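Local atomic coordinates of GTP cyclohydrolase 1 type 2 homolog (Staphylococcus aureus subsp. aureus, PDB entry 3LNL), a protein that is of unknown function but belongs to the NIF3 family, holding a dinuclear zinc centre in each subunit of a toroidal hexamer with PII-like lids. Residues T12-H17 against I99-N104; H17-T22 against S238-G243; G42-L47 against V54-E59; D260-S263 against S269-F272; N329-Y334 against I362-F367. The protein carries 2 engineered substitutions. One frame throughout, in Å; residues are numbered along the deposited sequence.

How the interactions relate
The five contacts illustrate how chemistry follows position in a chain of two NIF3 domains with a PII-like domain between them. Interactions 1, 3 and 4 are buried; 2 and 5 lie at the surface. Interactions 1 and 3 each lay a helix on the same mixed sheet, 1 through aliphatic and sulfur packing, 3 with a carboxylate laid on a leucine as well. Interaction 2 shares H17 with interaction 1, but there an aromatic ring and a bridging water come into play. Interaction 4, also a helix beside a strand, adds the charges of a subunit interface. Interaction 5 carries zinc ligands and a stacked tyrosine; it touches interaction 3 where L47 packs on Y331, and interaction 4 where N329 ND2 meets S269 O.

Interaction 1 of 5, residues T12-H17 against I99-N104; sequences TLLDHH and IAMHTN
The carbonyl oxygen of M101 accepts a hydrogen bond from ND1 of H68, while the side chain of the same residue packs against L14 on the other segment. H68 is a zinc ligand, so the residue that meets helix 7-17 also steadies a first-shell imidazole from the second shell. Within 12-17, L14 makes the contact. It crosses M101 at about a right angle, with CD2 lying 4.0 Å from M101 SD and CD1 equally close to that sulfur, so that both branches of the leucine rest on one atom. Toward I99 the meeting is tip to tip: L14 CD1 stands 4.0 Å from I99 CG2, with I99 CD1 also in touch. A bend at the last torsion of M101 (chi3 81°) turns its CE away from the extended line of the chain. This is one layer of the alpha/beta packing in the NIF3 fold, a helix laid on a mixed sheet at strand 97-100. I66 of the adjacent strand 64-67 touches both L14 and M101, L10 and M11 of helix 7-17 also touch I99, and L344 and W347 of helix 336-350 cover L14 further. Past M101 the chain turns polar: H102 takes the N-cap position of helix 103-106, and N104 ND2 bonds back to V18 O, just after helix 7-17.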
# COMPACT_ATOMS: atom_id res chain seq x y z
N THR B 12 23.15 13.35 -26.03
CA THR B 12 23.11 14.76 -25.60
C THR B 12 22.22 15.59 -26.52
O THR B 12 21.44 16.42 -26.06
CB THR B 12 24.54 15.37 -25.57
OG1 THR B 12 25.37 14.57 -24.71
CG2 THR B 12 24.50 16.79 -25.08
N LEU B 13 22.31 15.37 -27.82
CA LEU B 13 21.49 16.11 -28.77
C LEU B 13 20.02 15.77 -28.61
O LEU B 13 19.18 16.65 -28.53
CB LEU B 13 21.97 15.83 -30.20
CG LEU B 13 21.28 16.59 -31.35
CD1 LEU B 13 21.36 18.10 -31.09
CD2 LEU B 13 21.98 16.22 -32.66
N LEU B 14 19.72 14.47 -28.51
CA LEU B 14 18.35 13.99 -28.32
C LEU B 14 17.73 14.57 -27.07
O LEU B 14 16.58 15.06 -27.07
CB LEU B 14 18.30 12.48 -28.24
CG LEU B 14 18.71 11.78 -29.53
CD1 LEU B 14 18.60 10.23 -29.42
CD2 LEU B 14 17.89 12.31 -30.74
N ASP B 15 18.51 14.52 -26.00
CA ASP B 15 18.07 15.02 -24.73
C ASP B 15 17.85 16.56 -24.71
O ASP B 15 16.95 17.07 -24.02
CB ASP B 15 19.09 14.63 -23.66
CG ASP B 15 18.64 15.03 -22.31
OD1 ASP B 15 17.56 14.65 -21.87
OD2 ASP B 15 19.37 15.75 -21.66
N HIS B 16 18.64 17.28 -25.49
CA HIS B 16 18.47 18.72 -25.61
C HIS B 16 17.08 19.03 -26.17
O HIS B 16 16.36 19.85 -25.63
CB HIS B 16 19.59 19.32 -26.48
CG HIS B 16 19.45 20.78 -26.70
ND1 HIS B 16 19.76 21.71 -25.73
CD2 HIS B 16 18.97 21.48 -27.76
CE1 HIS B 16 19.49 22.92 -26.19
NE2 HIS B 16 19.00 22.81 -27.41
N HIS B 17 16.69 18.35 -27.25
CA HIS B 17 15.45 18.68 -27.92
C HIS B 17 14.23 17.96 -27.36
O HIS B 17 13.12 18.50 -27.47
CB HIS B 17 15.59 18.43 -29.42
CG HIS B 17 16.57 19.33 -30.11
ND1 HIS B 17 16.29 20.64 -30.43
CD2 HIS B 17 17.83 19.09 -30.56
CE1 HIS B 17 17.34 21.17 -31.04
NE2 HIS B 17 18.29 20.25 -31.13
N ILE B 99 18.09 3.11 -28.84
CA ILE B 99 17.64 4.18 -27.94
C ILE B 99 16.11 4.27 -28.01
O ILE B 99 15.54 4.17 -29.09
CB ILE B 99 18.23 5.55 -28.43
CG1 ILE B 99 19.77 5.53 -28.32
CG2 ILE B 99 17.55 6.77 -27.71
CD1 ILE B 99 20.50 6.66 -29.22
N ALA B 100 15.47 4.42 -26.86
CA ALA B 100 14.05 4.57 -26.80
C ALA B 100 13.72 6.02 -26.44
O ALA B 100 14.17 6.55 -25.40
CB ALA B 100 13.41 3.64 -25.72
N MET B 101 12.94 6.65 -27.30
CA MET B 101 12.37 7.97 -27.02
C MET B 101 10.88 7.75 -26.90
O MET B 101 10.13 7.86 -27.91
CB MET B 101 12.75 8.94 -28.16
CG MET B 101 14.27 9.28 -28.18
SD MET B 101 14.59 10.39 -29.57
CE MET B 101 14.10 11.97 -28.83
N HIS B 102 10.46 7.41 -25.66
CA HIS B 102 9.11 6.96 -25.45
C HIS B 102 8.21 8.08 -24.95
O HIS B 102 7.93 9.00 -25.73
CB HIS B 102 9.04 5.72 -24.57
CG HIS B 102 7.70 5.07 -24.57
ND1 HIS B 102 7.17 4.45 -23.46
CD2 HIS B 102 6.76 5.00 -25.55
CE1 HIS B 102 5.96 3.99 -23.77
NE2 HIS B 102 5.68 4.33 -25.02
N THR B 103 7.81 8.09 -23.67
CA THR B 103 6.85 9.10 -23.26
C THR B 103 7.43 10.53 -23.32
O THR B 103 6.67 11.45 -23.49
CB THR B 103 6.18 8.82 -21.90
OG1 THR B 103 7.16 8.73 -20.87
CG2 THR B 103 5.32 7.51 -21.96
N ASN B 104 8.76 10.73 -23.25
CA ASN B 104 9.33 12.05 -23.61
C ASN B 104 8.91 12.56 -24.99
O ASN B 104 8.65 13.76 -25.18
CB ASN B 104 10.86 12.19 -23.37
CG ASN B 104 11.67 11.10 -24.04
OD1 ASN B 104 11.25 9.93 -24.11
ND2 ASN B 104 12.84 11.49 -24.59

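Interaction 2 of 5, residues H17-T22 against S238-G243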
# COMPACT_ATOMS: atom_id res chain seq x y z
N HIS B 17 16.69 18.35 -27.25
CA HIS B 17 15.45 18.68 -27.92
C HIS B 17 14.23 17.96 -27.36
O HIS B 17 13.12 18.50 -27.47
CB HIS B 17 15.59 18.43 -29.42
CG HIS B 17 16.57 19.33 -30.11
ND1 HIS B 17 16.29 20.64 -30.43
CD2 HIS B 17 17.83 19.09 -30.56
CE1 HIS B 17 17.34 21.17 -31.04
NE2 HIS B 17 18.29 20.25 -31.13
N VAL B 18 14.40 16.77 -26.77
CA VAL B 18 13.28 15.96 -26.30
C VAL B 18 13.68 15.35 -24.96
O VAL B 18 14.06 14.16 -24.86
CB VAL B 18 12.90 14.82 -27.30
CG1 VAL B 18 11.64 14.04 -26.84
CG2 VAL B 18 12.72 15.35 -28.76
N PRO B 19 13.71 16.19 -23.92
CA PRO B 19 14.44 15.82 -22.71
C PRO B 19 13.96 14.51 -22.10
O PRO B 19 12.76 14.36 -21.85
CB PRO B 19 14.17 16.97 -21.75
CG PRO B 19 13.67 18.09 -22.57
CD PRO B 19 13.31 17.61 -23.94
N PHE B 20 14.91 13.62 -21.79
CA PHE B 20 14.53 12.32 -21.26
C PHE B 20 13.82 12.45 -19.91
O PHE B 20 12.99 11.60 -19.56
CB PHE B 20 15.74 11.42 -21.19
CG PHE B 20 16.17 10.96 -22.55
CD1 PHE B 20 17.18 11.60 -23.23
CD2 PHE B 20 15.48 9.94 -23.19
CE1 PHE B 20 17.55 11.20 -24.50
CE2 PHE B 20 15.82 9.54 -24.47
CZ PHE B 20 16.87 10.15 -25.13
N SER B 21 14.09 13.54 -19.19
CA SER B 21 13.48 13.80 -17.90
C SER B 21 11.95 14.07 -18.00
O SER B 21 11.25 14.00 -17.00
CB SER B 21 14.19 15.02 -17.25
OG SER B 21 13.83 16.27 -17.87
N THR B 22 11.44 14.38 -19.19
CA THR B 22 10.02 14.61 -19.33
C THR B 22 9.26 13.30 -19.51
O THR B 22 8.02 13.33 -19.58
CB THR B 22 9.70 15.61 -20.45
OG1 THR B 22 10.13 15.12 -21.72
CG2 THR B 22 10.39 17.01 -20.11
N SER B 238 4.53 23.84 -17.71
CA SER B 238 5.56 23.39 -18.61
C SER B 238 5.07 23.56 -20.05
O SER B 238 3.87 23.61 -20.30
CB SER B 238 5.78 21.88 -18.40
OG SER B 238 6.80 21.44 -19.25
N LEU B 239 6.01 23.52 -20.97
CA LEU B 239 5.70 23.40 -22.38
C LEU B 239 5.38 21.96 -22.79
O LEU B 239 4.87 21.75 -23.89
CB LEU B 239 6.84 23.99 -23.22
CG LEU B 239 7.05 25.50 -23.04
CD1 LEU B 239 8.19 25.95 -23.91
CD2 LEU B 239 5.81 26.33 -23.34
N TYR B 240 5.71 21.00 -21.92
CA TYR B 240 5.52 19.58 -22.14
C TYR B 240 4.18 19.14 -21.57
O TYR B 240 3.76 19.58 -20.51
CB TYR B 240 6.71 18.75 -21.54
CG TYR B 240 8.07 19.25 -22.06
CD1 TYR B 240 8.82 20.22 -21.36
CD2 TYR B 240 8.56 18.80 -23.28
CE1 TYR B 240 10.04 20.71 -21.88
CE2 TYR B 240 9.72 19.29 -23.80
CZ TYR B 240 10.46 20.25 -23.10
OH TYR B 240 11.63 20.68 -23.67
N GLY B 241 3.49 18.25 -22.29
CA GLY B 241 2.24 17.69 -21.81
C GLY B 241 1.76 16.60 -22.73
O GLY B 241 2.08 16.61 -23.93
N LEU B 242 1.00 15.65 -22.17
CA LEU B 242 0.43 14.52 -22.90
C LEU B 242 -0.87 14.87 -23.66
O LEU B 242 -1.95 15.04 -23.06
CB LEU B 242 0.19 13.33 -21.97
CG LEU B 242 -0.32 12.10 -22.71
CD1 LEU B 242 0.81 11.51 -23.60
CD2 LEU B 242 -0.86 11.06 -21.75
N GLY B 243 -0.71 14.99 -24.97
CA GLY B 243 -1.79 15.26 -25.89
C GLY B 243 -1.67 16.65 -26.48
O GLY B 243 -0.90 17.49 -26.01
O HOH W 1 11.46 20.50 -26.37
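The ring of Y240 is met by two residues of the 17-22 segment. T22 lays its methyl over one face in a CH-pi contact, CG2 standing 3.9 Å from the ring centroid and 16° off the normal, displaced toward the rim. P19 crosses at about a right angle nearer the hydroxyl end: its CG lies 3.5 Å from Y240 OH, and its CD is equally close. A water lies 2.7 Å from Y240 OH and donates to H17 O at 2.8 Å, so the carbonyl of H17, at the end of helix 7-17, is joined to the tyrosine through a water. Y240 lies at the weakly bonded start of strand 240-253, where the chain turns a corner after strand 229-238, consistent with its return from the PII-like domain to the NIF3 body. The contact thus ties that junction to the loop following the first helix. Much of what positions the partners is local. T22 tucks OG1 between its backbone N and carbonyl carbon (chi1 63°), and from there OG1 donates to P19 O at 2.7 Å, in the carbonyl plane; T22 N shares the same acceptor. With the hydroxyl turned back in this way, the methyl is left for the ring. On the tyrosine side, S238 OG accepts from Y240 N at 2.9 Å in an ST turn, and Q131 of strand 125-142 binds both the backbone of Y240 and the carbonyl of T22.

Interaction 3 of 5, residues G42-L47 against V54-E59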
# COMPACT_ATOMS: atom_id res chain seq x y z
N GLY B 42 24.80 5.46 -38.76
CA GLY B 42 23.56 5.82 -39.41
C GLY B 42 22.45 5.59 -38.41
O GLY B 42 22.63 4.78 -37.49
N VAL B 43 21.32 6.27 -38.61
CA VAL B 43 20.17 6.17 -37.71
C VAL B 43 18.85 5.75 -38.44
O VAL B 43 18.46 6.38 -39.42
CB VAL B 43 19.94 7.53 -36.92
CG1 VAL B 43 18.68 7.46 -35.95
CG2 VAL B 43 21.25 7.97 -36.16
N LEU B 44 18.22 4.70 -37.91
CA LEU B 44 16.95 4.19 -38.35
C LEU B 44 15.94 4.44 -37.28
O LEU B 44 16.11 3.96 -36.14
CB LEU B 44 17.05 2.69 -38.61
CG LEU B 44 15.89 2.00 -39.32
CD1 LEU B 44 15.72 2.55 -40.77
CD2 LEU B 44 16.17 0.47 -39.28
N THR B 45 14.88 5.18 -37.63
CA THR B 45 13.75 5.37 -36.70
C THR B 45 12.65 4.30 -36.84
O THR B 45 12.43 3.76 -37.93
CB THR B 45 13.12 6.78 -36.85
OG1 THR B 45 12.43 6.88 -38.12
CG2 THR B 45 14.21 7.88 -36.71
N ALA B 46 12.00 3.97 -35.71
CA ALA B 46 11.09 2.86 -35.65
C ALA B 46 10.02 3.15 -34.58
O ALA B 46 10.28 3.93 -33.66
CB ALA B 46 11.87 1.59 -35.31
N LEU B 47 8.84 2.52 -34.70
CA LEU B 47 7.88 2.55 -33.62
C LEU B 47 8.24 1.47 -32.60
O LEU B 47 8.47 1.75 -31.40
CB LEU B 47 6.44 2.37 -34.16
CG LEU B 47 5.30 2.16 -33.18
CD1 LEU B 47 5.24 3.39 -32.22
CD2 LEU B 47 3.93 1.93 -33.89
N VAL B 54 15.67 -4.70 -37.01
CA VAL B 54 17.07 -4.93 -36.75
C VAL B 54 17.76 -5.40 -38.05
O VAL B 54 18.84 -4.90 -38.38
CB VAL B 54 17.29 -5.94 -35.59
CG1 VAL B 54 18.79 -6.13 -35.33
CG2 VAL B 54 16.57 -5.46 -34.33
N ASN B 55 17.10 -6.28 -38.81
CA ASN B 55 17.64 -6.80 -40.06
C ASN B 55 17.77 -5.70 -41.05
O ASN B 55 18.72 -5.67 -41.83
CB ASN B 55 16.74 -7.90 -40.63
CG ASN B 55 16.84 -9.21 -39.84
OD1 ASN B 55 17.84 -9.47 -39.20
ND2 ASN B 55 15.83 -10.06 -39.96
N GLU B 56 16.80 -4.79 -41.05
CA GLU B 56 16.83 -3.62 -41.94
C GLU B 56 18.03 -2.67 -41.60
O GLU B 56 18.73 -2.19 -42.49
CB GLU B 56 15.48 -2.88 -41.86
CG GLU B 56 15.34 -1.54 -42.66
CD GLU B 56 14.04 -0.82 -42.32
OE1 GLU B 56 13.64 -0.03 -43.14
OE2 GLU B 56 13.41 -1.03 -41.23
N ALA B 57 18.29 -2.45 -40.32
CA ALA B 57 19.47 -1.63 -39.91
C ALA B 57 20.76 -2.27 -40.38
O ALA B 57 21.61 -1.60 -40.96
CB ALA B 57 19.50 -1.42 -38.40
N ILE B 58 20.89 -3.58 -40.15
CA ILE B 58 22.06 -4.31 -40.58
C ILE B 58 22.25 -4.16 -42.08
O ILE B 58 23.36 -3.92 -42.57
CB ILE B 58 21.98 -5.79 -40.20
CG1 ILE B 58 22.04 -5.93 -38.66
CG2 ILE B 58 23.08 -6.65 -40.93
CD1 ILE B 58 21.61 -7.32 -38.12
N GLU B 59 21.15 -4.33 -42.81
CA GLU B 59 21.21 -4.37 -44.25
C GLU B 59 21.66 -3.01 -44.77
O GLU B 59 22.36 -2.93 -45.76
CB GLU B 59 19.83 -4.81 -44.83
CG GLU B 59 19.84 -5.05 -46.27
CD GLU B 59 19.85 -3.76 -47.09
OE1 GLU B 59 19.15 -2.78 -46.69
OE2 GLU B 59 20.52 -3.74 -48.15
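Strand 43-46 passes helix 51-60 most closely where L44 faces A57, their CA atoms 6.5 Å apart, as befits a helix lying on the sheet within a beta-alpha-beta unit. From the strand, L44 alone makes the contact. It swings CG opposite its own nitrogen (chi1 -169°), which sends both methyls at the helix. L44 CD2 settles 3.9 Å from A57 CB and 3.8 Å from A57 N, against the backbone as much as the side chain. E56 extends across L44 at about a right angle, and its carboxylate meets the leucine's methyl end, OE2 lying 3.7 Å from L44 CD2, while CD1 touches the carboxylate carbon. An acid pressed on aliphatic carbon in a buried place needs partners, and here both oxygens have them: E56 OE2 bonds to S360 OG and OE1 to the backbone N of T361. The same glutamate therefore joins the helix to the chain just beyond strand 357-359. On the flanks, L44 exchanges backbone bonds with T64 and I66 of the parallel strand 64-67, A57 packs on I65 of that strand, and V54 turns to helix 83-93.

Interaction 4 of 5, residues D260-S263 against S269-F272; sequences DIKS and SVRF
K262 and V270 lie side by side but run opposite ways: the lysine starts toward the valine, then its chain carries on past it. The setting is a helix-loop-strand connection in the C-terminal NIF3 domain: helix 254-264 hands over to strand 271-273 through a short loop, and the chain doubles back so that K262 faces V270, their CA atoms 6.3 Å apart. Only the root of the lysine meets the valine, with K262 CB 3.7 Å from V270 CG2 and CG 3.9 Å from that same methyl. On the valine side this one branch does all the touching; it stands beside the backbone N of V270, while CG1 takes the place opposite that nitrogen (chi1 162°). Beyond its root the lysine stays fully extended, with CG anti to the backbone N (chi1 176°) and every later torsion likewise near 180°. That straightness carries the charged end past V270 to the neighbouring subunit, where K262 NZ forms a salt bridge with the C-terminal carboxylate of I370. The lysine is thus amphipathic in use, aliphatic against its own strand and ionic across the interface. Next along, R271 and F272 continue the sheet antiparallel into that subunit. S269 OG bonds to S269 OG of the second subunit, while the backbone of the first chain's S269 borders the lysine, K262 CE lying 4.1 Å from S269 N.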
# COMPACT_ATOMS: atom_id res chain seq x y z
N ASP B 260 -12.04 10.95 -42.87
CA ASP B 260 -10.91 11.77 -43.33
C ASP B 260 -9.58 11.34 -42.72
O ASP B 260 -8.57 11.24 -43.41
CB ASP B 260 -11.17 13.24 -42.99
CG ASP B 260 -10.24 14.15 -43.66
OD1 ASP B 260 -10.28 14.20 -44.91
OD2 ASP B 260 -9.45 14.80 -42.98
N ILE B 261 -9.57 11.08 -41.42
CA ILE B 261 -8.33 10.76 -40.77
C ILE B 261 -7.93 9.29 -41.06
O ILE B 261 -6.75 8.97 -41.12
CB ILE B 261 -8.27 11.20 -39.25
CG1 ILE B 261 -9.14 10.34 -38.33
CG2 ILE B 261 -8.54 12.76 -39.10
CD1 ILE B 261 -9.13 10.82 -36.88
N LYS B 262 -8.91 8.41 -41.30
CA LYS B 262 -8.66 7.05 -41.75
C LYS B 262 -7.86 7.09 -43.04
O LYS B 262 -6.85 6.38 -43.16
CB LYS B 262 -9.98 6.28 -41.98
CG LYS B 262 -9.78 4.85 -42.57
CD LYS B 262 -11.08 4.12 -42.87
CE LYS B 262 -10.81 2.70 -43.38
NZ LYS B 262 -12.02 1.97 -43.78
N SER B 263 -8.30 7.94 -43.99
CA SER B 263 -7.61 8.11 -45.25
C SER B 263 -6.22 8.75 -45.09
O SER B 263 -5.21 8.24 -45.62
CB SER B 263 -8.54 8.93 -46.19
OG SER B 263 -7.88 9.22 -47.36
N SER B 269 -8.93 0.21 -40.71
CA SER B 269 -10.24 0.24 -40.09
C SER B 269 -10.19 1.29 -38.98
O SER B 269 -9.23 1.35 -38.25
CB SER B 269 -10.56 -1.12 -39.46
OG SER B 269 -11.73 -1.09 -38.68
N VAL B 270 -11.25 2.11 -38.90
CA VAL B 270 -11.44 3.04 -37.81
C VAL B 270 -12.83 2.80 -37.20
O VAL B 270 -13.73 2.35 -37.90
CB VAL B 270 -11.26 4.49 -38.36
CG1 VAL B 270 -11.84 5.52 -37.45
CG2 VAL B 270 -9.72 4.72 -38.63
N ARG B 271 -12.96 3.06 -35.90
CA ARG B 271 -14.26 3.03 -35.24
C ARG B 271 -14.45 4.26 -34.35
O ARG B 271 -13.48 4.83 -33.77
CB ARG B 271 -14.44 1.73 -34.43
CG ARG B 271 -13.37 1.47 -33.42
CD ARG B 271 -13.35 0.01 -32.94
NE ARG B 271 -12.23 -0.23 -32.02
CZ ARG B 271 -11.92 -1.41 -31.49
NH1 ARG B 271 -12.62 -2.49 -31.80
NH2 ARG B 271 -10.91 -1.52 -30.62
N PHE B 272 -15.70 4.71 -34.27
CA PHE B 272 -15.99 5.88 -33.52
C PHE B 272 -17.17 5.65 -32.61
O PHE B 272 -17.92 4.71 -32.77
CB PHE B 272 -16.16 7.11 -34.41
CG PHE B 272 -17.35 7.07 -35.32
CD1 PHE B 272 -18.58 7.54 -34.90
CD2 PHE B 272 -17.22 6.65 -36.63
CE1 PHE B 272 -19.66 7.52 -35.77
CE2 PHE B 272 -18.28 6.68 -37.50
CZ PHE B 272 -19.50 7.09 -37.06

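Interaction 5 of 5, residues N329-Y334 against I362-F367; sequences NHYSEY and INTDPF. With ZN (zinc ion), chain F; ZN (zinc ion), chain G.
The ring of Y331 is sandwiched. D365 lies over one face, its CB 3.6 Å from the ring centroid and close to the normal; its carboxylate, stacked with planes 17° apart, sits above the CB/CG end of the tyrosine. Y334 CB covers the opposite face, offset toward the rim. At the edge, near the ring plane, T364 OG1 stands 3.6 Å from Y331 CE1. The amide of N363, its plane turned 14° from the ring's, meets the hydroxyl end. There T364 N donates to Y331 OH at 3.2 Å, and a water joins that hydroxyl to T364 OG1. Two successive Asx turns shape the 362-367 segment. N363 OD1 accepts from D365 N at 2.9 Å, in the carbonyl plane, consistent with D365 being held over the tyrosine; D365 OD1 accepts from F367 N, which approaches from above the carboxylate plane. Y331 places CG opposite its backbone N (chi1 -171°), carrying the ring to D365 from the 3-10 segment 330-334, which holds part of the dinuclear zinc centre of this NIF3 protein. H330 NE2 binds one zinc ion at 2.3 Å. E333 bridges the pair, OE2 lying 2.1 Å from that zinc ion and OE1 2.0 Å from the other, and a water also spans the two metals. H69 completes the protein ligands of the first zinc, H68 and D106 those of the second. On the side of the imidazole away from the zinc, H330 ND1 bonds to D309, which, with the zinc bond, should restrain the ring's rotation.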
# COMPACT_ATOMS: atom_id res chain seq x y z
N ASN B 329 -6.48 3.44 -33.72
CA ASN B 329 -5.56 2.35 -33.40
C ASN B 329 -4.27 2.87 -32.80
O ASN B 329 -3.83 4.01 -33.07
CB ASN B 329 -5.35 1.42 -34.61
CG ASN B 329 -6.68 0.88 -35.17
OD1 ASN B 329 -7.56 0.49 -34.40
ND2 ASN B 329 -6.85 0.98 -36.49
N HIS B 330 -3.72 2.11 -31.88
CA HIS B 330 -2.47 2.45 -31.22
C HIS B 330 -1.39 2.52 -32.29
O HIS B 330 -0.50 3.40 -32.22
CB HIS B 330 -2.18 1.34 -30.23
CG HIS B 330 -1.07 1.60 -29.25
ND1 HIS B 330 -1.17 1.20 -27.93
CD2 HIS B 330 0.15 2.15 -29.39
CE1 HIS B 330 -0.03 1.47 -27.31
NE2 HIS B 330 0.75 2.13 -28.15
N TYR B 331 -1.46 1.60 -33.28
CA TYR B 331 -0.49 1.57 -34.35
C TYR B 331 -0.31 2.91 -35.10
O TYR B 331 0.76 3.14 -35.69
CB TYR B 331 -0.75 0.42 -35.35
CG TYR B 331 0.38 0.27 -36.33
CD1 TYR B 331 1.63 -0.17 -35.89
CD2 TYR B 331 0.25 0.70 -37.63
CE1 TYR B 331 2.73 -0.21 -36.73
CE2 TYR B 331 1.34 0.64 -38.52
CZ TYR B 331 2.60 0.19 -38.03
OH TYR B 331 3.67 0.12 -38.88
N SER B 332 -1.30 3.80 -35.07
CA SER B 332 -1.15 5.10 -35.66
C SER B 332 -0.04 5.97 -35.07
O SER B 332 0.36 6.92 -35.71
CB SER B 332 -2.45 5.87 -35.72
OG SER B 332 -3.35 5.27 -36.64
N GLU B 333 0.53 5.59 -33.93
CA GLU B 333 1.81 6.19 -33.52
C GLU B 333 2.96 6.00 -34.52
O GLU B 333 3.99 6.65 -34.40
CB GLU B 333 2.22 5.67 -32.15
CG GLU B 333 1.33 6.10 -31.04
CD GLU B 333 1.95 5.84 -29.72
OE1 GLU B 333 2.46 6.81 -29.13
OE2 GLU B 333 2.02 4.66 -29.33
N TYR B 334 2.77 5.15 -35.54
CA TYR B 334 3.84 4.94 -36.55
C TYR B 334 4.23 6.20 -37.27
O TYR B 334 5.29 6.24 -37.88
CB TYR B 334 3.44 3.87 -37.61
CG TYR B 334 2.53 4.46 -38.67
CD1 TYR B 334 3.08 5.04 -39.78
CD2 TYR B 334 1.13 4.46 -38.53
CE1 TYR B 334 2.28 5.64 -40.76
CE2 TYR B 334 0.30 5.03 -39.55
CZ TYR B 334 0.89 5.62 -40.65
OH TYR B 334 0.16 6.22 -41.63
N ILE B 362 9.22 -0.69 -42.61
CA ILE B 362 8.50 -1.91 -42.29
C ILE B 362 7.18 -1.61 -41.54
O ILE B 362 7.18 -0.91 -40.55
CB ILE B 362 9.41 -2.86 -41.51
CG1 ILE B 362 10.56 -3.30 -42.47
CG2 ILE B 362 8.60 -4.13 -41.01
CD1 ILE B 362 11.65 -3.87 -41.79
N ASN B 363 6.07 -2.16 -42.01
CA ASN B 363 4.86 -2.13 -41.23
C ASN B 363 4.93 -3.20 -40.14
O ASN B 363 4.93 -4.37 -40.44
CB ASN B 363 3.63 -2.35 -42.13
CG ASN B 363 2.35 -2.15 -41.37
OD1 ASN B 363 2.20 -2.65 -40.25
ND2 ASN B 363 1.39 -1.38 -41.97
N THR B 364 4.99 -2.79 -38.88
CA THR B 364 5.28 -3.66 -37.78
C THR B 364 3.97 -3.86 -36.98
O THR B 364 4.01 -4.28 -35.87
CB THR B 364 6.36 -3.01 -36.79
OG1 THR B 364 5.94 -1.71 -36.41
CG2 THR B 364 7.73 -2.89 -37.45
N ASP B 365 2.81 -3.51 -37.55
CA ASP B 365 1.55 -3.65 -36.85
C ASP B 365 1.37 -5.14 -36.65
O ASP B 365 1.44 -5.87 -37.63
CB ASP B 365 0.37 -3.11 -37.64
CG ASP B 365 -0.91 -2.99 -36.79
OD1 ASP B 365 -1.00 -3.62 -35.71
OD2 ASP B 365 -1.85 -2.29 -37.21
N PRO B 366 1.18 -5.60 -35.41
CA PRO B 366 0.86 -7.02 -35.20
C PRO B 366 -0.50 -7.47 -35.79
O PRO B 366 -0.70 -8.60 -36.11
CB PRO B 366 0.91 -7.14 -33.65
CG PRO B 366 0.61 -5.82 -33.18
CD PRO B 366 1.37 -4.92 -34.12
N PHE B 367 -1.43 -6.53 -35.95
CA PHE B 367 -2.71 -6.78 -36.47
C PHE B 367 -2.69 -6.73 -38.01
O PHE B 367 -2.10 -5.84 -38.60
CB PHE B 367 -3.72 -5.76 -35.97
CG PHE B 367 -4.07 -5.89 -34.54
CD1 PHE B 367 -4.04 -4.78 -33.70
CD2 PHE B 367 -4.53 -7.10 -34.03
CE1 PHE B 367 -4.41 -4.90 -32.38
CE2 PHE B 367 -4.91 -7.22 -32.72
CZ PHE B 367 -4.86 -6.10 -31.89
ZN ZN F . 2.46 3.61 -27.60
ZN ZN G . 3.34 7.02 -27.38
O HOH W 2 6.09 1.00 -37.85
O HOH W 3 2.80 2.26 -25.84
O HOH W 4 0.90 4.45 -26.25
O HOH W 5 3.57 5.13 -26.53
O HOH W 6 1.43 6.69 -26.36